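Local coordinates for large ribosomal subunit protein uL10 (Thermotoga maritima, PDB 1ZAV) that probably forms part of the ribosomal stalk, binding large-subunit rRNA and L7/L12 dimers, and is thought to be central to the ribosome's interaction with GTP-bound translation factors, at residues A[22-27]-A[86-91]; A[46-51]-A[93-98]; A[28-33]-A[101-106]. All blocks are in the same frame, centred on the assembly; numbering follows the deposited sequence. Where two conformers were deposited one is given.

Contact 1 joins two neighbouring strands, 24-28 and 83-88, in the interior of the sheet, and is the most buried of the three: main-chain hydrogen bonds and leucine and valine side chains make it. Contacts 2 and 3 are partly buried and both use helix 94-106, contact 2 at its first turn and contact 3 near its last, their centres about 15 Å apart. In each a tyrosine hydroxyl reaches main-chain atoms, but contact 2 sets helix against helix mainly through one ring, that of Tyr49, whereas contact 3 sets a loop against the helix through four aromatic rings. Contacts 1 and 2 touch directly, Leu24 lying against Pro93 and Val97; contact 3 adjoins them only along the chain.

Contact 1: residues A[22-27]-A[86-91]; sequences TSLILF and LYVTEG
Leu24 of segment 22-27 reaches over Val88 and Leu86 of segment 86-91. CB lies 4.1 Å from Val88 CG2; CG comes near the carbonyl oxygen of Leu86; CD2, at the tip, touches Val88 CG2 at 3.9 Å and, in one of the two conformers of Leu86, meets Leu86 CD2 at 3.5 Å. CG stands anti to the backbone N (chi1 165°), which leans it along the strand toward Leu86, on the face of the sheet where Val97 and Ala96 of helix 94-106 pack against Leu24 and Val88 respectively. The two segments belong to adjacent antiparallel strands, inclined at 174°, in the five-stranded sheet of the uL10 N-terminal domain. Leu26 and Leu86 form a hydrogen-bonded pair, with Leu26 N to Leu86 O at 2.8 Å and Leu86 N to Leu26 O at 2.9 Å. Ile25 and Tyr87 are the non-hydrogen-bonded pair beside it, on the face covered by helix 5-19, whose Phe19 touches both. Just before strand 24-28 begins, Ser23 N donates to Val88 O, at the end of the other strand, at 2.9 Å. A water extends the join, 2.8 Å from Ser23 OG and donating to Gly91 O at the same distance.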
loop_
_atom_site.group_PDB
_atom_site.type_symbol
_atom_site.label_atom_id
_atom_site.label_comp_id
_atom_site.label_asym_id
_atom_site.label_seq_id
_atom_site.Cartn_x
_atom_site.Cartn_y
_atom_site.Cartn_z
ATOM N N THR A 22 11.532 20.112 17.024
ATOM C CA THR A 22 11.607 18.651 17.018
ATOM C C THR A 22 10.716 18.010 15.964
ATOM O O THR A 22 9.700 18.582 15.569
ATOM C CB THR A 22 11.193 18.091 18.373
ATOM O OG1 THR A 22 9.951 18.692 18.772
ATOM C CG2 THR A 22 12.268 18.376 19.411
ATOM N N SER A 23 11.103 16.816 15.516
ATOM C CA SER A 23 10.335 16.082 14.520
ATOM C C SER A 23 9.637 14.908 15.211
ATOM O O SER A 23 8.809 14.218 14.620
ATOM C CB SER A 23 11.252 15.575 13.403
ATOM O OG SER A 23 12.145 14.577 13.871
ATOM N N LEU A 24 9.983 14.703 16.473
ATOM C CA LEU A 24 9.406 13.645 17.283
ATOM C C LEU A 24 9.489 14.005 18.757
ATOM O O LEU A 24 10.490 14.550 19.227
ATOM C CB LEU A 24 10.143 12.306 17.054
ATOM C CG LEU A 24 9.854 11.234 18.119
ATOM C CD1 LEU A 24 8.415 10.765 17.964
ATOM C CD2 LEU A 24 10.798 10.035 17.974
ATOM N N ILE A 25 8.404 13.719 19.463
ATOM C CA ILE A 25 8.301 13.904 20.897
ATOM C C ILE A 25 7.498 12.669 21.309
ATOM O O ILE A 25 6.332 12.537 20.945
ATOM C CB ILE A 25 7.503 15.187 21.297
ATOM C CG1 ILE A 25 8.240 16.441 20.820
ATOM C CG2 ILE A 25 7.354 15.252 22.813
ATOM C CD1 ILE A 25 7.467 17.757 21.075
ATOM N N LEU A 26 8.136 11.744 22.015
ATOM C CA LEU A 26 7.457 10.540 22.472
ATOM C C LEU A 26 7.554 10.481 23.993
ATOM O O LEU A 26 8.631 10.637 24.578
ATOM C CB LEU A 26 8.071 9.291 21.811
ATOM C CG LEU A 26 7.468 7.930 22.183
ATOM C CD1 LEU A 26 7.760 6.900 21.102
ATOM C CD2 LEU A 26 8.020 7.487 23.522
ATOM N N PHE A 27 6.410 10.264 24.639
ATOM C CA PHE A 27 6.349 10.223 26.088
ATOM C C PHE A 27 6.382 8.803 26.598
ATOM O O PHE A 27 5.568 7.982 26.185
ATOM C CB PHE A 27 5.075 10.913 26.543
ATOM C CG PHE A 27 4.965 12.324 26.049
ATOM C CD1 PHE A 27 5.587 13.364 26.739
ATOM C CD2 PHE A 27 4.256 12.613 24.884
ATOM C CE1 PHE A 27 5.502 14.685 26.275
ATOM C CE2 PHE A 27 4.163 13.932 24.409
ATOM C CZ PHE A 27 4.789 14.965 25.111
ATOM N N LEU A 86 11.373 11.428 24.789
ATOM C CA LEU A 86 12.302 11.080 23.720
ATOM C C LEU A 86 12.027 12.029 22.565
ATOM O O LEU A 86 10.928 12.037 22.018
ATOM C CB LEU A 86 12.059 9.632 23.275
ATOM C CG LEU A 86 12.913 8.975 22.187
ATOM C CD1 LEU A 86 12.480 7.519 22.032
ATOM C CD2 LEU A 86 12.757 9.704 20.869
ATOM N N TYR A 87 13.009 12.841 22.191
ATOM C CA TYR A 87 12.787 13.757 21.087
ATOM C C TYR A 87 13.929 13.773 20.101
ATOM O O TYR A 87 15.069 13.454 20.452
ATOM C CB TYR A 87 12.467 15.171 21.605
ATOM C CG TYR A 87 13.533 15.805 22.460
ATOM C CD1 TYR A 87 14.674 16.359 21.892
ATOM C CD2 TYR A 87 13.379 15.885 23.839
ATOM C CE1 TYR A 87 15.635 16.987 22.676
ATOM C CE2 TYR A 87 14.333 16.508 24.635
ATOM C CZ TYR A 87 15.455 17.060 24.045
ATOM O OH TYR A 87 16.383 17.689 24.833
ATOM N N VAL A 88 13.599 14.105 18.856
ATOM C CA VAL A 88 14.567 14.161 17.773
ATOM C C VAL A 88 14.645 15.568 17.202
ATOM O O VAL A 88 13.624 16.171 16.872
ATOM C CB VAL A 88 14.188 13.181 16.636
ATOM C CG1 VAL A 88 15.135 13.356 15.448
ATOM C CG2 VAL A 88 14.250 11.741 17.152
ATOM N N THR A 89 15.863 16.091 17.094
ATOM C CA THR A 89 16.054 17.427 16.552
ATOM C C THR A 89 16.746 17.368 15.192
ATOM O O THR A 89 16.670 18.318 14.411
ATOM C CB THR A 89 16.875 18.322 17.522
ATOM O OG1 THR A 89 18.052 17.627 17.946
ATOM C CG2 THR A 89 16.043 18.680 18.748
ATOM N N GLU A 90 17.420 16.256 14.910
ATOM C CA GLU A 90 18.094 16.098 13.633
ATOM C C GLU A 90 18.090 14.643 13.189
ATOM O O GLU A 90 18.406 13.757 13.976
ATOM C CB GLU A 90 19.539 16.604 13.695
ATOM C CG GLU A 90 20.132 16.753 12.298
ATOM C CD GLU A 90 21.596 17.150 12.286
ATOM O OE1 GLU A 90 22.094 17.479 11.191
ATOM O OE2 GLU A 90 22.248 17.131 13.353
ATOM N N GLY A 91 17.730 14.419 11.928
ATOM C CA GLY A 91 17.666 13.075 11.375
ATOM C C GLY A 91 16.221 12.601 11.297
ATOM O O GLY A 91 15.351 13.152 11.972
HETATM O O HOH W 1 14.658 15.630 13.050
#

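Contact 2: residues A[46-51]-A[93-98]; sequences REKYGD and PVEAVK
Two helices that pack on the same side of the uL10 sheet meet here, the C-terminal end of helix 35-49 against the first turn of helix 94-106, with Tyr49 and Ala96 in the middle. The tyrosine points at the second helix, and CG lies beside its own backbone N (chi1 -73°), a setting that carries the hydroxyl to the main chain of the opening turn. Ala96 N approaches near the ring plane, at the edge, and makes a weak hydrogen bond to Tyr49 OH at 2.9 Å; its angle of 126° is far from straight, and the same N-H also bonds to Pro93 O. The stronger polar partner of this hydroxyl is Asp92 O, immediately ahead of the segment. Apolar contact joins in, with Tyr49 CE2 3.7 Å from Ala96 CB; separately, Glu95 CB comes within 3.3 Å of the hydroxyl oxygen Tyr49 OH, oblique to the ring. Val88 on the sheet touches both Tyr49 and Ala96. Toward solvent, Lys48 and Glu95 bear opposite charges without forming a salt bridge: Lys48 NZ stays 4.7 Å from Glu95 OE1, and their closest approach is Lys48 CE to Glu95 OE1, at 4.0 Å.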
loop_
_atom_site.group_PDB
_atom_site.type_symbol
_atom_site.label_atom_id
_atom_site.label_comp_id
_atom_site.label_asym_id
_atom_site.label_seq_id
_atom_site.Cartn_x
_atom_site.Cartn_y
_atom_site.Cartn_z
ATOM N N ARG A 46 22.320 7.325 20.399
ATOM C CA ARG A 46 23.465 8.075 19.894
ATOM C C ARG A 46 24.143 7.409 18.700
ATOM O O ARG A 46 24.532 8.076 17.737
ATOM C CB ARG A 46 24.471 8.284 21.025
ATOM C CG ARG A 46 25.713 9.046 20.618
ATOM C CD ARG A 46 26.694 9.138 21.779
ATOM N NE ARG A 46 26.187 9.960 22.876
ATOM C CZ ARG A 46 25.947 11.264 22.780
ATOM N NH1 ARG A 46 26.163 11.894 21.631
ATOM N NH2 ARG A 46 25.496 11.942 23.832
ATOM N N GLU A 47 24.284 6.091 18.776
ATOM C CA GLU A 47 24.892 5.305 17.713
ATOM C C GLU A 47 24.206 5.582 16.379
ATOM O O GLU A 47 24.821 5.477 15.320
ATOM C CB GLU A 47 24.773 3.824 18.058
ATOM C CG GLU A 47 24.989 2.869 16.901
ATOM C CD GLU A 47 24.732 1.423 17.298
ATOM O OE1 GLU A 47 25.528 0.873 18.091
ATOM O OE2 GLU A 47 23.727 0.842 16.827
ATOM N N LYS A 48 22.929 5.948 16.437
ATOM C CA LYS A 48 22.155 6.224 15.237
ATOM C C LYS A 48 21.898 7.705 14.997
ATOM O O LYS A 48 21.778 8.138 13.852
ATOM C CB LYS A 48 20.801 5.502 15.306
ATOM C CG LYS A 48 20.886 3.981 15.346
ATOM C CD LYS A 48 21.429 3.418 14.043
ATOM C CE LYS A 48 21.416 1.901 14.049
ATOM N NZ LYS A 48 21.784 1.368 12.713
ATOM N N TYR A 49 21.811 8.488 16.066
ATOM C CA TYR A 49 21.524 9.913 15.912
ATOM C C TYR A 49 22.630 10.869 16.363
ATOM O O TYR A 49 22.576 12.064 16.066
ATOM C CB TYR A 49 20.238 10.258 16.681
ATOM C CG TYR A 49 18.954 9.754 16.036
ATOM C CD1 TYR A 49 18.203 10.577 15.188
ATOM C CD2 TYR A 49 18.491 8.460 16.277
ATOM C CE1 TYR A 49 17.014 10.119 14.598
ATOM C CE2 TYR A 49 17.308 7.990 15.690
ATOM C CZ TYR A 49 16.576 8.824 14.855
ATOM O OH TYR A 49 15.406 8.357 14.277
ATOM N N GLY A 50 23.625 10.364 17.076
ATOM C CA GLY A 50 24.656 11.264 17.573
ATOM C C GLY A 50 23.995 12.144 18.628
ATOM O O GLY A 50 23.481 11.638 19.623
ATOM N N ASP A 51 23.989 13.455 18.419
ATOM C CA ASP A 51 23.358 14.364 19.370
ATOM C C ASP A 51 21.981 14.804 18.862
ATOM O O ASP A 51 21.377 15.726 19.420
ATOM C CB ASP A 51 24.222 15.621 19.576
ATOM C CG ASP A 51 25.555 15.321 20.230
ATOM O OD1 ASP A 51 25.562 14.717 21.327
ATOM O OD2 ASP A 51 26.598 15.698 19.650
ATOM N N PRO A 93 13.098 10.845 12.304
ATOM C CA PRO A 93 12.631 10.363 13.608
ATOM C C PRO A 93 12.170 8.915 13.786
ATOM O O PRO A 93 12.199 8.383 14.902
ATOM C CB PRO A 93 11.526 11.363 13.952
ATOM C CG PRO A 93 10.914 11.641 12.616
ATOM C CD PRO A 93 12.136 11.804 11.724
ATOM N N VAL A 94 11.750 8.271 12.705
ATOM C CA VAL A 94 11.245 6.906 12.806
ATOM C C VAL A 94 12.161 5.912 13.506
ATOM O O VAL A 94 11.700 5.122 14.329
ATOM C CB VAL A 94 10.854 6.366 11.414
ATOM C CG1 VAL A 94 10.488 4.881 11.501
ATOM C CG2 VAL A 94 9.658 7.163 10.883
ATOM N N GLU A 95 13.456 5.960 13.207
ATOM C CA GLU A 95 14.398 5.033 13.822
ATOM C C GLU A 95 14.473 5.128 15.359
ATOM O O GLU A 95 14.776 4.147 16.030
ATOM C CB GLU A 95 15.794 5.238 13.226
ATOM C CG GLU A 95 16.873 4.385 13.880
ATOM C CD GLU A 95 16.694 2.901 13.611
ATOM O OE1 GLU A 95 17.378 2.089 14.272
ATOM O OE2 GLU A 95 15.877 2.548 12.733
ATOM N N ALA A 96 14.213 6.308 15.918
ATOM C CA ALA A 96 14.265 6.465 17.370
ATOM C C ALA A 96 13.093 5.736 18.019
ATOM O O ALA A 96 13.222 5.175 19.109
ATOM C CB ALA A 96 14.241 7.951 17.755
ATOM N N VAL A 97 11.942 5.756 17.361
ATOM C CA VAL A 97 10.784 5.058 17.910
ATOM C C VAL A 97 11.115 3.556 17.951
ATOM O O VAL A 97 10.895 2.886 18.963
ATOM C CB VAL A 97 9.529 5.305 17.060
ATOM C CG1 VAL A 97 8.322 4.599 17.697
ATOM C CG2 VAL A 97 9.261 6.822 16.945
ATOM N N LYS A 98 11.670 3.041 16.861
ATOM C CA LYS A 98 12.045 1.624 16.792
ATOM C C LYS A 98 13.034 1.254 17.886
ATOM O O LYS A 98 12.931 0.189 18.505
ATOM C CB LYS A 98 12.673 1.299 15.435
ATOM C CG LYS A 98 13.021 -0.182 15.267
ATOM C CD LYS A 98 13.972 -0.418 14.103
ATOM C CE LYS A 98 13.493 0.263 12.825
ATOM N NZ LYS A 98 12.171 -0.247 12.357
#

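Contact 3: residues A[28-33]-A[101-106]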
loop_
_atom_site.group_PDB
_atom_site.type_symbol
_atom_site.label_atom_id
_atom_site.label_comp_id
_atom_site.label_asym_id
_atom_site.label_seq_id
_atom_site.Cartn_x
_atom_site.Cartn_y
_atom_site.Cartn_z
ATOM N N ALA A 28 7.312 8.538 27.510
ATOM C CA ALA A 28 7.494 7.202 28.076
ATOM C C ALA A 28 7.559 7.135 29.599
ATOM O O ALA A 28 8.062 8.047 30.263
ATOM C CB ALA A 28 8.760 6.580 27.498
ATOM N N ASP A 29 7.047 6.034 30.139
ATOM C CA ASP A 29 7.084 5.765 31.570
ATOM C C ASP A 29 8.401 5.010 31.731
ATOM O O ASP A 29 8.533 3.895 31.229
ATOM C CB ASP A 29 5.917 4.856 31.969
ATOM C CG ASP A 29 6.010 4.372 33.405
ATOM O OD1 ASP A 29 7.098 4.466 34.015
ATOM O OD2 ASP A 29 4.989 3.877 33.925
ATOM N N PHE A 30 9.371 5.610 32.412
ATOM C CA PHE A 30 10.672 4.973 32.588
ATOM C C PHE A 30 10.937 4.583 34.045
ATOM O O PHE A 30 12.080 4.310 34.437
ATOM C CB PHE A 30 11.768 5.915 32.079
ATOM C CG PHE A 30 13.063 5.224 31.733
ATOM C CD1 PHE A 30 13.101 4.249 30.738
ATOM C CD2 PHE A 30 14.244 5.556 32.395
ATOM C CE1 PHE A 30 14.299 3.613 30.399
ATOM C CE2 PHE A 30 15.449 4.927 32.065
ATOM C CZ PHE A 30 15.475 3.953 31.066
ATOM N N LEU A 31 9.871 4.552 34.842
ATOM C CA LEU A 31 9.965 4.191 36.253
ATOM C C LEU A 31 10.508 2.774 36.407
ATOM O O LEU A 31 10.179 1.894 35.617
ATOM C CB LEU A 31 8.585 4.278 36.914
ATOM C CG LEU A 31 7.930 5.661 36.968
ATOM C CD1 LEU A 31 6.488 5.533 37.428
ATOM C CD2 LEU A 31 8.714 6.553 37.912
ATOM N N GLY A 32 11.349 2.561 37.412
ATOM C CA GLY A 32 11.888 1.230 37.647
ATOM C C GLY A 32 13.149 0.866 36.891
ATOM O O GLY A 32 13.880 -0.036 37.304
ATOM N N PHE A 33 13.394 1.543 35.774
ATOM C CA PHE A 33 14.590 1.297 34.977
ATOM C C PHE A 33 15.799 1.837 35.738
ATOM O O PHE A 33 15.690 2.802 36.501
ATOM C CB PHE A 33 14.477 1.996 33.619
ATOM C CG PHE A 33 13.574 1.297 32.643
ATOM C CD1 PHE A 33 14.074 0.308 31.802
ATOM C CD2 PHE A 33 12.228 1.634 32.551
ATOM C CE1 PHE A 33 13.247 -0.328 30.879
ATOM C CE2 PHE A 33 11.395 1.002 31.634
ATOM C CZ PHE A 33 11.906 0.020 30.796
ATOM N N TYR A 101 11.295 1.185 21.263
ATOM C CA TYR A 101 10.297 0.115 21.248
ATOM C C TYR A 101 11.015 -1.217 21.524
ATOM O O TYR A 101 10.602 -1.994 22.383
ATOM C CB TYR A 101 9.611 0.043 19.880
ATOM C CG TYR A 101 8.543 -1.033 19.778
ATOM C CD1 TYR A 101 7.279 -0.842 20.337
ATOM C CD2 TYR A 101 8.803 -2.244 19.131
ATOM C CE1 TYR A 101 6.293 -1.835 20.251
ATOM C CE2 TYR A 101 7.829 -3.243 19.042
ATOM C CZ TYR A 101 6.577 -3.030 19.604
ATOM O OH TYR A 101 5.611 -4.009 19.515
ATOM N N ASN A 102 12.102 -1.462 20.802
ATOM C CA ASN A 102 12.870 -2.695 20.974
ATOM C C ASN A 102 13.638 -2.738 22.298
ATOM O O ASN A 102 14.010 -3.813 22.773
ATOM C CB ASN A 102 13.833 -2.876 19.796
ATOM C CG ASN A 102 13.109 -3.184 18.491
ATOM O OD1 ASN A 102 13.639 -2.952 17.403
ATOM N ND2 ASN A 102 11.892 -3.715 18.598
ATOM N N PHE A 103 13.877 -1.573 22.900
ATOM C CA PHE A 103 14.588 -1.530 24.170
ATOM C C PHE A 103 13.651 -2.017 25.267
ATOM O O PHE A 103 14.036 -2.841 26.103
ATOM C CB PHE A 103 15.054 -0.102 24.491
ATOM C CG PHE A 103 15.801 0.012 25.793
ATOM C CD1 PHE A 103 17.145 -0.338 25.873
ATOM C CD2 PHE A 103 15.158 0.464 26.938
ATOM C CE1 PHE A 103 17.835 -0.244 27.076
ATOM C CE2 PHE A 103 15.831 0.560 28.146
ATOM C CZ PHE A 103 17.178 0.208 28.218
ATOM N N TYR A 104 12.424 -1.496 25.267
ATOM C CA TYR A 104 11.433 -1.893 26.260
ATOM C C TYR A 104 11.164 -3.388 26.118
ATOM O O TYR A 104 10.942 -4.081 27.106
ATOM C CB TYR A 104 10.130 -1.106 26.074
ATOM C CG TYR A 104 10.078 0.178 26.878
ATOM C CD1 TYR A 104 11.067 1.154 26.738
ATOM C CD2 TYR A 104 9.065 0.397 27.812
ATOM C CE1 TYR A 104 11.054 2.322 27.518
ATOM C CE2 TYR A 104 9.037 1.557 28.592
ATOM C CZ TYR A 104 10.037 2.511 28.441
ATOM O OH TYR A 104 10.025 3.642 29.223
ATOM N N LYS A 105 11.192 -3.873 24.881
ATOM C CA LYS A 105 10.966 -5.292 24.618
ATOM C C LYS A 105 12.101 -6.139 25.179
ATOM O O LYS A 105 11.860 -7.145 25.847
ATOM C CB LYS A 105 10.821 -5.544 23.116
ATOM C CG LYS A 105 9.393 -5.423 22.611
ATOM C CD LYS A 105 9.310 -5.621 21.103
ATOM C CE LYS A 105 9.872 -6.967 20.672
ATOM N NZ LYS A 105 9.827 -7.124 19.191
ATOM N N ASP A 106 13.336 -5.727 24.907
ATOM C CA ASP A 106 14.510 -6.443 25.402
ATOM C C ASP A 106 14.487 -6.503 26.929
ATOM O O ASP A 106 14.952 -7.469 27.534
ATOM C CB ASP A 106 15.794 -5.739 24.952
ATOM C CG ASP A 106 15.950 -5.708 23.450
ATOM O OD1 ASP A 106 16.917 -5.081 22.967
ATOM O OD2 ASP A 106 15.112 -6.310 22.748
#
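Over one face of the Tyr104 ring, close to its centre, stands Phe33 CZ, 3.8 Å above the plane; at the edge of the same ring, in its plane, lies Asp29 O. The rings of Phe33 and Tyr104 are inclined at 48° with centroids 4.9 Å apart, an oblique pairing. Phe30 offers Tyr104 its edge: Phe30 CD1 is 3.5 Å from Tyr104 OH, which lies in the phenylalanine ring plane. One face of the Phe30 ring has Phe33 CB above its centre, and Phe30 CE1 in turn sits over the rim of a face of Phe33. Phe103 CE2 approaches Phe33 CE1 obliquely, at 3.9 Å, and lies at the edge of the Phe30 ring, near its plane, 4.1 Å from Phe30 CE1.

The loop that brings these rings together leaves strand 24-28 and leads into helix 35-49, and the contact fastens this connection to the later turns of helix 94-106. Two local motifs shape it: an Asx turn, in which Leu31 N donates to Asp29 OD1 at 2.9 Å, and a type II beta turn from Phe30 to Phe33. Asp29 OD1 has a second partner in Arg113, through a salt bridge.

Tyr104 OH donates to Asp29 O; the modelled separation is very short and the oxygen's position less certain. Ala28 CB packs 3.6 Å from Tyr104 OH. With an alanine in place of Tyr104, Phe33 would probably lose the aromatic face beneath its CZ, opening a gap between loop and helix, and Asp29 O its hydroxyl donor. Phe103 CG is anti to its main-chain nitrogen (chi1 -180°), directing this ring toward Phe33, while Asp37, Glu40 and Arg44 of helix 35-49 also touch it.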